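3-oxo-glucose-6-phosphate:glutamate aminotransferase (Bacillus subtilis subsp. subtilis, PDB 4K2M) acts as a homodimer to catalyse the reversible, pyridoxal phosphate-dependent transfer of an amino group from glutamate to 3-dehydro-glucose 6-phosphate, giving kanosamine 6-phosphate. Local coordinates at residues Gly278-Val281 and Asn285-Val288; Gln107-Leu112 and Arg119-Thr124; Ile172-Phe177 and Leu402-Lys407. All blocks are in the same frame, centred on the assembly; numbering follows the deposited sequence. Where two conformers were deposited one is given.

Contact 1 (Gly278-Val281 and Asn285-Val288). With EDO (1,2-ethanediol), chain J.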
loop_
_atom_site.group_PDB
_atom_site.type_symbol
_atom_site.label_atom_id
_atom_site.label_comp_id
_atom_site.label_asym_id
_atom_site.label_seq_id
_atom_site.Cartn_x
_atom_site.Cartn_y
_atom_site.Cartn_z
ATOM N N GLY A 278 5.328 6.768 -12.976
ATOM C CA GLY A 278 5.355 7.644 -14.141
ATOM C C GLY A 278 5.772 6.881 -15.384
ATOM O O GLY A 278 6.057 7.484 -16.419
ATOM N N PHE A 279 5.811 5.555 -15.288
ATOM C CA PHE A 279 6.284 4.740 -16.401
ATOM C C PHE A 279 5.262 4.676 -17.529
ATOM O O PHE A 279 4.042 4.716 -17.293
ATOM C CB PHE A 279 6.548 3.294 -15.968
ATOM C CG PHE A 279 7.699 3.125 -14.993
ATOM C CD1 PHE A 279 8.724 4.061 -14.903
ATOM C CD2 PHE A 279 7.724 2.012 -14.154
ATOM C CE1 PHE A 279 9.779 3.879 -14.000
ATOM C CE2 PHE A 279 8.776 1.815 -13.247
ATOM C CZ PHE A 279 9.801 2.743 -13.168
ATOM N N GLU A 280 5.759 4.542 -18.752
ATOM C CA GLU A 280 4.897 4.156 -19.869
ATOM C C GLU A 280 4.105 2.909 -19.476
ATOM O O GLU A 280 4.633 2.004 -18.822
ATOM C CB GLU A 280 5.748 3.865 -21.105
ATOM C CG GLU A 280 4.948 3.316 -22.277
ATOM C CD GLU A 280 5.604 3.606 -23.613
ATOM O OE1 GLU A 280 6.282 4.648 -23.729
ATOM O OE2 GLU A 280 5.440 2.791 -24.544
ATOM N N VAL A 281 2.829 2.860 -19.843
ATOM C CA VAL A 281 2.001 1.702 -19.494
ATOM C C VAL A 281 2.644 0.387 -19.951
ATOM O O VAL A 281 2.982 0.228 -21.126
ATOM C CB VAL A 281 0.594 1.838 -20.082
ATOM C CG1 VAL A 281 -0.253 0.633 -19.707
ATOM C CG2 VAL A 281 -0.052 3.131 -19.586
ATOM N N ASN A 285 10.462 1.053 -16.078
ATOM C CA ASN A 285 11.708 1.824 -16.035
ATOM C C ASN A 285 11.796 2.974 -17.032
ATOM O O ASN A 285 12.768 3.740 -17.018
ATOM C CB ASN A 285 12.932 0.914 -16.173
ATOM C CG ASN A 285 13.040 -0.094 -15.054
ATOM O OD1 ASN A 285 13.194 -1.300 -15.295
ATOM N ND2 ASN A 285 12.958 0.388 -13.817
ATOM N N LYS A 286 10.786 3.088 -17.890
ATOM C CA LYS A 286 10.742 4.160 -18.873
ATOM C C LYS A 286 9.696 5.202 -18.479
ATOM O O LYS A 286 8.501 4.976 -18.653
ATOM C CB LYS A 286 10.408 3.581 -20.244
ATOM C CG LYS A 286 10.286 4.632 -21.347
ATOM C CD LYS A 286 9.997 3.968 -22.689
ATOM C CE LYS A 286 9.639 5.005 -23.743
ATOM N NZ LYS A 286 9.452 4.376 -25.086
ATOM N N LYS A 287 10.135 6.339 -17.941
ATOM C CA LYS A 287 9.185 7.373 -17.518
ATOM C C LYS A 287 8.689 8.193 -18.695
ATOM O O LYS A 287 9.454 8.510 -19.613
ATOM C CB LYS A 287 9.813 8.280 -16.466
ATOM C CG LYS A 287 10.043 7.541 -15.156
ATOM C CD LYS A 287 10.756 8.401 -14.124
ATOM C CE LYS A 287 9.981 9.671 -13.829
ATOM N NZ LYS A 287 10.442 10.283 -12.526
ATOM N N VAL A 288 7.404 8.524 -18.671
ATOM C CA VAL A 288 6.822 9.369 -19.715
ATOM C C VAL A 288 6.117 10.579 -19.112
ATOM O O VAL A 288 5.673 11.471 -19.839
ATOM C CB VAL A 288 5.842 8.603 -20.619
ATOM C CG1 VAL A 288 6.555 7.474 -21.372
ATOM C CG2 VAL A 288 4.665 8.039 -19.804
HETATM C C1 EDO J . 15.761 -3.939 -15.097
HETATM O O1 EDO J . 15.286 -4.958 -15.975
HETATM C C2 EDO J . 15.065 -4.107 -13.744
HETATM O O2 EDO J . 13.691 -3.717 -13.824
HETATM O O HOH W 1 6.981 2.814 -26.781
#
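Phe279 lays its ring against the backbone of Asn285. Its CB comes first, 3.7 Å from Lys286 O. CG sits beside the backbone N and anti to the carbonyl carbon (chi1 -67°), which turns one ring face to the backbone of Asn285. From CG outward, every ring carbon lies near Asn285 N, which stands 3.2 Å above the centre of that face. CD1, on the rim, also meets Lys287 CG at 3.7 Å, close to the ring plane. CE1 and CZ reach Asn285 CA, and CZ approaches Asn285 ND2 more loosely.

The two segments form a tight hairpin-like excursion in the loop between helices 265-275 and 299-308. A single beta bridge pairs Phe279 with Lys287. Its two backbone bonds run from Val288 N to Gly278 O and from Glu280 N to Lys286 O, each 2.8 Å long. Gly278 has a positive phi of 83°, a backbone shape that suits glycine.

On the outer side, Glu280 and Lys286 run side by side with extended chains. Glu280 OE1 forms a salt bridge with Lys286 NZ at 3.5 Å, and a water bound to Glu280 OE2 makes a weak second link. Val288 CG1 packs on Glu280 CB.

The excursion reaches the second subunit. Lys287 NZ bonds there to Asn158 and forms a salt bridge with Glu157, while Gln388 of that subunit bonds to the backbone of Asn285 and Lys287. In the same chain as the loop, Tyr276 and Lys284 bind substrate.

Contact 2 (Gln107-Leu112 and Arg119-Thr124)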
loop_
_atom_site.group_PDB
_atom_site.type_symbol
_atom_site.label_atom_id
_atom_site.label_comp_id
_atom_site.label_asym_id
_atom_site.label_seq_id
_atom_site.Cartn_x
_atom_site.Cartn_y
_atom_site.Cartn_z
ATOM N N GLN A 107 -7.471 -9.477 -13.703
ATOM C CA GLN A 107 -8.758 -10.158 -13.566
ATOM C C GLN A 107 -9.668 -9.403 -12.603
ATOM O O GLN A 107 -10.872 -9.301 -12.824
ATOM C CB GLN A 107 -8.576 -11.598 -13.077
ATOM C CG GLN A 107 -9.881 -12.381 -12.926
ATOM C CD GLN A 107 -10.517 -12.748 -14.260
ATOM O OE1 GLN A 107 -9.874 -12.679 -15.310
ATOM N NE2 GLN A 107 -11.788 -13.147 -14.221
ATOM N N PHE A 108 -9.087 -8.884 -11.523
ATOM C CA PHE A 108 -9.866 -8.136 -10.538
ATOM C C PHE A 108 -10.340 -6.816 -11.155
ATOM O O PHE A 108 -11.504 -6.410 -10.995
ATOM C CB PHE A 108 -9.022 -7.900 -9.275
ATOM C CG PHE A 108 -9.749 -7.173 -8.178
ATOM C CD1 PHE A 108 -10.901 -7.707 -7.607
ATOM C CD2 PHE A 108 -9.279 -5.962 -7.712
ATOM C CE1 PHE A 108 -11.563 -7.030 -6.582
ATOM C CE2 PHE A 108 -9.939 -5.271 -6.685
ATOM C CZ PHE A 108 -11.073 -5.810 -6.117
ATOM N N GLU A 109 -9.456 -6.156 -11.901
ATOM C CA GLU A 109 -9.858 -4.912 -12.570
ATOM C C GLU A 109 -10.954 -5.170 -13.600
ATOM O O GLU A 109 -11.917 -4.409 -13.694
ATOM C CB GLU A 109 -8.659 -4.202 -13.186
ATOM C CG GLU A 109 -7.662 -3.689 -12.136
ATOM C CD GLU A 109 -6.366 -3.212 -12.759
ATOM O OE1 GLU A 109 -5.996 -3.749 -13.833
ATOM O OE2 GLU A 109 -5.710 -2.310 -12.175
ATOM N N LYS A 110 -10.824 -6.266 -14.347
ATOM C CA LYS A 110 -11.854 -6.651 -15.307
ATOM C C LYS A 110 -13.220 -6.937 -14.653
ATOM O O LYS A 110 -14.270 -6.514 -15.153
ATOM C CB LYS A 110 -11.390 -7.863 -16.129
ATOM C CG LYS A 110 -12.380 -8.255 -17.212
ATOM C CD LYS A 110 -12.800 -7.027 -18.024
ATOM C CE LYS A 110 -14.139 -7.249 -18.716
ATOM N NZ LYS A 110 -14.131 -8.493 -19.537
ATOM N N VAL A 111 -13.217 -7.645 -13.531
ATOM C CA VAL A 111 -14.463 -7.928 -12.820
ATOM C C VAL A 111 -15.112 -6.638 -12.294
ATOM O O VAL A 111 -16.338 -6.449 -12.360
ATOM C CB VAL A 111 -14.203 -8.911 -11.660
ATOM C CG1 VAL A 111 -15.277 -8.781 -10.632
ATOM C CG2 VAL A 111 -14.142 -10.341 -12.176
ATOM N N LEU A 112 -14.286 -5.737 -11.779
ATOM C CA LEU A 112 -14.777 -4.437 -11.336
ATOM C C LEU A 112 -15.329 -3.613 -12.487
ATOM O O LEU A 112 -16.335 -2.906 -12.339
ATOM C CB LEU A 112 -13.650 -3.654 -10.645
ATOM C CG LEU A 112 -13.257 -4.184 -9.264
ATOM C CD1 LEU A 112 -12.024 -3.423 -8.760
ATOM C CD2 LEU A 112 -14.415 -4.023 -8.273
ATOM N N ARG A 119 -15.391 1.499 -18.343
ATOM C CA ARG A 119 -14.510 0.843 -19.303
ATOM C C ARG A 119 -13.139 0.517 -18.709
ATOM O O ARG A 119 -12.551 -0.511 -19.031
ATOM C CB ARG A 119 -14.350 1.703 -20.560
ATOM C CG ARG A 119 -15.661 2.006 -21.279
ATOM C CD ARG A 119 -15.430 2.972 -22.438
ATOM N NE ARG A 119 -14.422 2.443 -23.349
ATOM C CZ ARG A 119 -13.866 3.130 -24.341
ATOM N NH1 ARG A 119 -14.217 4.390 -24.562
ATOM N NH2 ARG A 119 -12.953 2.553 -25.113
ATOM N N TYR A 120 -12.636 1.393 -17.841
ATOM C CA TYR A 120 -11.288 1.243 -17.298
ATOM C C TYR A 120 -11.290 1.299 -15.790
ATOM O O TYR A 120 -11.879 2.194 -15.196
ATOM C CB TYR A 120 -10.391 2.361 -17.836
ATOM C CG TYR A 120 -10.399 2.425 -19.340
ATOM C CD1 TYR A 120 -9.693 1.488 -20.088
ATOM C CD2 TYR A 120 -11.125 3.406 -20.014
ATOM C CE1 TYR A 120 -9.707 1.525 -21.465
ATOM C CE2 TYR A 120 -11.149 3.447 -21.392
ATOM C CZ TYR A 120 -10.430 2.501 -22.110
ATOM O OH TYR A 120 -10.437 2.536 -23.486
ATOM N N VAL A 121 -10.624 0.332 -15.178
ATOM C CA VAL A 121 -10.480 0.303 -13.730
ATOM C C VAL A 121 -9.005 0.125 -13.435
ATOM O O VAL A 121 -8.352 -0.757 -13.996
ATOM C CB VAL A 121 -11.291 -0.842 -13.098
ATOM C CG1 VAL A 121 -10.968 -0.972 -11.609
ATOM C CG2 VAL A 121 -12.782 -0.580 -13.285
ATOM N N ILE A 122 -8.480 0.999 -12.589
ATOM C CA ILE A 122 -7.086 0.944 -12.188
ATOM C C ILE A 122 -7.094 0.667 -10.692
ATOM O O ILE A 122 -7.521 1.522 -9.904
ATOM C CB ILE A 122 -6.379 2.278 -12.448
ATOM C CG1 ILE A 122 -6.414 2.644 -13.934
ATOM C CG2 ILE A 122 -4.935 2.202 -11.973
ATOM C CD1 ILE A 122 -7.597 3.553 -14.364
ATOM N N ALA A 123 -6.663 -0.534 -10.305
ATOM C CA ALA A 123 -6.668 -0.927 -8.898
ATOM C C ALA A 123 -5.450 -0.311 -8.203
ATOM O O ALA A 123 -4.327 -0.388 -8.711
ATOM C CB ALA A 123 -6.668 -2.447 -8.757
ATOM N N THR A 124 -5.677 0.302 -7.046
ATOM C CA THR A 124 -4.636 1.067 -6.367
ATOM C C THR A 124 -4.366 0.508 -4.984
ATOM O O THR A 124 -5.059 -0.397 -4.514
ATOM C CB THR A 124 -5.058 2.537 -6.204
ATOM O OG1 THR A 124 -6.264 2.594 -5.440
ATOM C CG2 THR A 124 -5.310 3.203 -7.550
HETATM O O HOH W 2 -6.101 -0.809 -15.582
HETATM O O HOH W 3 -3.307 -1.328 -11.178
#
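Glu109 reaches from helix 103-116 to the backbone of strand 120-124. The strand is an outermost one of the mixed seven-stranded sheet in the large domain of this aspartate aminotransferase fold. Helix and strand follow each other in the chain. The axes of 107-112 and 120-124 approach to 7.5 Å, with an angle of 135° between their directions.

The polar link is a single direct hydrogen bond. Ala123 N donates to Glu109 OE2 at 2.7 Å, with an almost straight N-H...O angle of 179°. The donor meets the anti side of the carboxylate, slightly out of its plane. Glu109 CG is anti to the carbonyl carbon (chi1 -66°), and the extended chain beyond it carries the carboxylate past Val121 O to Ala123.

The apolar contact is between Leu112 and Val121, one turn on. Their side chains cross at about a right angle, with Leu112 CD1 3.9 Å from Val121 CG1. Ala123 CB lies beside Glu109 CG. Leu112 CD1 also lies over one face of the Phe108 ring, offset toward its rim, and that ring packs on Ala302 and Leu306 of helix 299-308.

Two waters complete the joint. One donates to Val121 O and weakly to Glu109 OE1. The other gives OE2 a second donor: it bonds to Glu109 OE2 and to Ala123 O, at 2.8 Å each.

Contact 3 (Ile172-Phe177 and Leu402-Lys407). With EDO (1,2-ethanediol), chain D.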
loop_
_atom_site.group_PDB
_atom_site.type_symbol
_atom_site.label_atom_id
_atom_site.label_comp_id
_atom_site.label_asym_id
_atom_site.label_seq_id
_atom_site.Cartn_x
_atom_site.Cartn_y
_atom_site.Cartn_z
ATOM N N ILE A 172 -23.142 20.886 3.697
ATOM C CA ILE A 172 -23.855 19.666 3.316
ATOM C C ILE A 172 -25.357 19.864 3.421
ATOM O O ILE A 172 -25.828 20.811 4.038
ATOM C CB ILE A 172 -23.512 18.494 4.235
ATOM C CG1 ILE A 172 -23.797 18.890 5.692
ATOM C CG2 ILE A 172 -22.063 18.062 4.027
ATOM C CD1 ILE A 172 -23.853 17.750 6.683
ATOM N N ASN A 173 -26.108 18.946 2.826
ATOM C CA ASN A 173 -27.531 18.833 3.103
ATOM C C ASN A 173 -27.594 18.102 4.455
ATOM O O ASN A 173 -27.017 17.035 4.613
ATOM C CB ASN A 173 -28.175 18.046 1.960
ATOM C CG ASN A 173 -29.627 17.665 2.226
ATOM O OD1 ASN A 173 -29.986 17.212 3.317
ATOM N ND2 ASN A 173 -30.461 17.807 1.201
ATOM N N PRO A 174 -28.255 18.701 5.460
ATOM C CA PRO A 174 -28.133 18.163 6.822
ATOM C C PRO A 174 -28.960 16.903 7.050
ATOM O O PRO A 174 -28.850 16.284 8.114
ATOM C CB PRO A 174 -28.645 19.317 7.703
ATOM C CG PRO A 174 -29.604 20.057 6.816
ATOM C CD PRO A 174 -29.002 19.976 5.431
ATOM N N GLN A 175 -29.779 16.536 6.071
ATOM C CA GLN A 175 -30.509 15.270 6.133
ATOM C C GLN A 175 -29.755 14.127 5.463
ATOM O O GLN A 175 -29.788 12.992 5.943
ATOM C CB GLN A 175 -31.888 15.406 5.477
ATOM C CG GLN A 175 -32.983 15.912 6.413
ATOM C CD GLN A 175 -32.700 17.299 6.930
ATOM O OE1 GLN A 175 -32.483 18.228 6.154
ATOM N NE2 GLN A 175 -32.679 17.447 8.251
ATOM N N THR A 176 -29.100 14.418 4.342
ATOM C CA THR A 176 -28.402 13.379 3.584
ATOM C C THR A 176 -26.931 13.267 3.981
ATOM O O THR A 176 -26.285 12.274 3.657
ATOM C CB THR A 176 -28.439 13.635 2.062
ATOM O OG1 THR A 176 -27.597 14.745 1.739
ATOM C CG2 THR A 176 -29.864 13.927 1.576
ATOM N N PHE A 177 -26.413 14.304 4.642
ATOM C CA PHE A 177 -24.989 14.422 5.001
ATOM C C PHE A 177 -24.051 14.559 3.799
ATOM O O PHE A 177 -22.826 14.549 3.957
ATOM C CB PHE A 177 -24.520 13.279 5.906
ATOM C CG PHE A 177 -25.288 13.170 7.192
ATOM C CD1 PHE A 177 -24.989 14.008 8.270
ATOM C CD2 PHE A 177 -26.287 12.209 7.332
ATOM C CE1 PHE A 177 -25.695 13.899 9.465
ATOM C CE2 PHE A 177 -26.995 12.093 8.511
ATOM C CZ PHE A 177 -26.704 12.945 9.584
ATOM N N LEU A 402 -19.790 26.723 8.423
ATOM C CA LEU A 402 -20.584 25.830 7.616
ATOM C C LEU A 402 -21.729 25.436 8.520
ATOM O O LEU A 402 -21.632 24.450 9.233
ATOM C CB LEU A 402 -19.747 24.602 7.230
ATOM C CG LEU A 402 -18.515 24.908 6.366
ATOM C CD1 LEU A 402 -17.595 23.693 6.319
ATOM C CD2 LEU A 402 -18.926 25.297 4.960
ATOM N N VAL A 403 -22.803 26.228 8.504
ATOM C CA VAL A 403 -23.849 26.121 9.527
ATOM C C VAL A 403 -24.497 24.745 9.607
ATOM O O VAL A 403 -24.662 24.183 10.703
ATOM C CB VAL A 403 -24.960 27.176 9.314
ATOM C CG1 VAL A 403 -26.022 27.034 10.384
ATOM C CG2 VAL A 403 -24.367 28.584 9.345
ATOM N N HIS A 404 -24.856 24.200 8.455
ATOM C CA HIS A 404 -25.562 22.920 8.424
ATOM C C HIS A 404 -24.641 21.759 8.751
ATOM O O HIS A 404 -25.049 20.815 9.433
ATOM C CB HIS A 404 -26.224 22.702 7.059
ATOM C CG HIS A 404 -27.317 23.678 6.764
ATOM N ND1 HIS A 404 -28.321 23.967 7.664
ATOM C CD2 HIS A 404 -27.559 24.441 5.673
ATOM C CE1 HIS A 404 -29.134 24.864 7.139
ATOM N NE2 HIS A 404 -28.696 25.169 5.930
ATOM N N THR A 405 -23.409 21.821 8.249
ATOM C CA THR A 405 -22.434 20.779 8.527
ATOM C C THR A 405 -22.164 20.744 10.022
ATOM O O THR A 405 -22.139 19.682 10.619
ATOM C CB THR A 405 -21.114 21.054 7.801
ATOM O OG1 THR A 405 -21.359 21.168 6.392
ATOM C CG2 THR A 405 -20.087 19.951 8.065
ATOM N N GLU A 406 -21.961 21.914 10.626
ATOM C CA GLU A 406 -21.666 21.975 12.054
ATOM C C GLU A 406 -22.828 21.492 12.924
ATOM O O GLU A 406 -22.629 20.772 13.911
ATOM C CB GLU A 406 -21.217 23.390 12.439
ATOM C CG GLU A 406 -19.798 23.739 11.964
ATOM C CD GLU A 406 -19.593 25.243 11.814
ATOM O OE1 GLU A 406 -20.270 25.988 12.554
ATOM O OE2 GLU A 406 -18.781 25.685 10.958
ATOM N N LYS A 407 -24.044 21.878 12.562
ATOM C CA LYS A 407 -25.213 21.449 13.325
ATOM C C LYS A 407 -25.413 19.937 13.187
ATOM O O LYS A 407 -25.563 19.238 14.184
ATOM C CB LYS A 407 -26.468 22.211 12.872
ATOM C CG LYS A 407 -27.744 21.891 13.677
ATOM C CD LYS A 407 -27.503 22.045 15.183
ATOM C CE LYS A 407 -28.787 21.791 15.986
ATOM N NZ LYS A 407 -28.546 21.880 17.463
HETATM C C1 EDO D . -30.805 10.981 9.854
HETATM O O1 EDO D . -29.882 10.209 9.088
HETATM C C2 EDO D . -31.059 12.297 9.111
HETATM O O2 EDO D . -31.627 12.000 7.834
#
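Ile172 and Thr405 make the close part of this contact, crossing at about a right angle. Ile172 CG1 is 3.4 Å from Thr405 OG1, and Ile172 CD1 touches Thr405 CA. The isoleucine holds CG1 between its backbone N and carbonyl carbon (chi1 56°), which turns that branch onto the helix. Further along helix 403-411 it also packs on Ala408.

The outer side is looser. His404 CB rests 3.6 Å from Ile172 O. Its ring meets Pro174 obliquely, with 4.2 Å between His404 ND1 and Pro174 CG. The loop then turns away from the helix. Asn173, just before the proline, accepts at OD1 from Gln175 N at 2.8 Å, forming an Asx turn, and from Thr176 N. An ethanediol molecule, probably from the crystallisation liquor, donates to Gln175 O.

The contact joins the loop after strand 166-169 to the start of helix 403-411. Leu402 is the N-cap residue, and its N donates to Glu406 OE2 at 2.9 Å. Asp171 bonds to both Thr405 OG1 and His404 N. The carboxylate of Asp171 thus ties the loop to the first turn of the helix, where the helix dipole would probably favour its negative charge.

How the contacts relate
All three contacts lie in the aminotransferase part of the chain, but none touches another. Contact 2 and contact 1 are the nearer pair, with centres 20 Å apart and nearest atoms about 9 Å apart. Helix 265-275 lies between them in the fold: Ile122 and Val281 both pack on Ile272. Contact 3 is on the opposite side of the chain's centre from contact 2, with centres 34 Å apart. Its centre is 43 Å from that of contact 1. The active site relates to each differently. The side chain of Asn285 is about 6 Å from a bound external aldimine. The side chain of Ala123 is about 12 Å from a bound aldimine, and so is that of Ile172. Only contact 1 meets the second subunit.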